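Side-chain contact in LAO/AO transport system kinase (Escherichia coli, PDB 2P67), which is a P-loop NTPase-fold protein of the MeaB-type GTPase family, probably a nucleotide-binding protein: residues S12-R15 with L16-E20. Numbering follows the deposited sequence.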
# COMPACT_ATOMS: atom_id res chain seq x y z
N SER A 12 16.98 5.77 38.80
CA SER A 12 15.96 6.47 38.02
C SER A 12 15.03 5.48 37.33
O SER A 12 13.80 5.67 37.32
CB SER A 12 16.62 7.37 36.99
OG SER A 12 17.42 8.33 37.66
N ILE A 13 15.61 4.44 36.74
CA ILE A 13 14.81 3.34 36.17
C ILE A 13 13.93 2.67 37.23
O ILE A 13 12.75 2.42 36.97
CB ILE A 13 15.68 2.34 35.41
CG1 ILE A 13 16.24 3.02 34.15
CG2 ILE A 13 14.85 1.06 35.03
CD1 ILE A 13 17.31 2.19 33.43
N ARG A 14 14.49 2.40 38.41
CA ARG A 14 13.72 1.88 39.55
C ARG A 14 12.48 2.73 39.81
O ARG A 14 11.36 2.21 39.88
CB ARG A 14 14.60 1.81 40.80
CG ARG A 14 13.97 1.14 42.02
CD ARG A 14 14.81 1.39 43.26
NE ARG A 14 14.42 0.56 44.40
CZ ARG A 14 15.13 0.42 45.52
NH1 ARG A 14 16.29 1.05 45.67
NH2 ARG A 14 14.69 -0.36 46.50
N ARG A 15 12.68 4.04 39.96
CA ARG A 15 11.60 5.01 40.22
C ARG A 15 10.57 4.95 39.10
O ARG A 15 9.34 4.98 39.35
CB ARG A 15 12.16 6.43 40.30
CG ARG A 15 13.00 6.76 41.54
CD ARG A 15 13.15 8.31 41.72
NE ARG A 15 13.78 9.01 40.58
CZ ARG A 15 15.09 9.12 40.38
NH1 ARG A 15 15.96 8.55 41.22
NH2 ARG A 15 15.56 9.79 39.33
N LEU A 16 11.07 4.84 37.88
CA LEU A 16 10.22 4.82 36.68
C LEU A 16 9.30 3.59 36.75
O LEU A 16 8.08 3.68 36.60
CB LEU A 16 11.09 4.81 35.42
CG LEU A 16 10.39 4.59 34.05
CD1 LEU A 16 9.64 5.83 33.68
CD2 LEU A 16 11.37 4.20 32.93
N ARG A 17 9.91 2.43 37.00
CA ARG A 17 9.16 1.18 37.04
C ARG A 17 8.15 1.12 38.18
O ARG A 17 7.15 0.38 38.11
CB ARG A 17 10.12 -0.00 37.16
CG ARG A 17 11.01 -0.21 35.97
CD ARG A 17 12.00 -1.31 36.27
NE ARG A 17 11.31 -2.59 36.49
CZ ARG A 17 11.81 -3.61 37.19
NH1 ARG A 17 13.02 -3.52 37.74
NH2 ARG A 17 11.11 -4.73 37.32
N GLN A 18 8.39 1.89 39.24
CA GLN A 18 7.47 1.96 40.37
C GLN A 18 6.27 2.87 40.06
O GLN A 18 5.33 2.98 40.85
CB GLN A 18 8.20 2.37 41.66
CG GLN A 18 9.19 1.29 42.15
CD GLN A 18 10.06 1.73 43.32
OE1 GLN A 18 10.23 2.93 43.58
NE2 GLN A 18 10.64 0.75 44.03
N GLY A 19 6.28 3.48 38.88
CA GLY A 19 5.16 4.27 38.41
C GLY A 19 5.18 5.71 38.89
O GLY A 19 4.16 6.40 38.84
N GLU A 20 6.35 6.17 39.35
CA GLU A 20 6.47 7.56 39.79
C GLU A 20 6.33 8.51 38.61
O GLU A 20 7.15 8.51 37.69
CB GLU A 20 7.79 7.78 40.52
CG GLU A 20 7.83 7.08 41.87
CD GLU A 20 9.04 7.44 42.71
OE1 GLU A 20 9.77 8.39 42.35
OE2 GLU A 20 9.25 6.76 43.75
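A Schellman motif ends helix 9-17 here, and Arg15 meets Glu20 across it: Glu20 N donates to Arg15 O at 3.2 Å. Gly19, at positive phi (86°), directs its N to Leu16 O at 2.9 Å. Just before it, the i to i+4 pattern still holds, with Arg17 N bound to Ile13 O at 2.8 Å. Over this backbone the Glu20 carboxylate reaches the aliphatic part of Arg15, its OE1 lying 3.4 Å from Arg15 CD. The charged groups themselves stay apart, Arg15 NE to Glu20 OE1 being 4.4 Å, beyond a salt bridge. The chain of Arg15 bends at chi3 (-59°), which turns the guanidinium back toward Ser12, whose CA sits above one face, offset toward its rim; there NH1 forms a salt bridge with Glu11 and NE bonds to Thr23 OG1. In one of its two conformers the Arg14 side chain lies alongside Gln18, guanidinium and amide planes 53° apart, a tentative pairing. Ile13 CG2 touches Arg17 CD at 3.9 Å, while Ile13 also packs on Leu45 and Ala48 of helix 36-49. With Glu20 as N-cap of helix 21-32, the arrangement is that of a Schellman C-cap followed at once by the N-cap of the next helix.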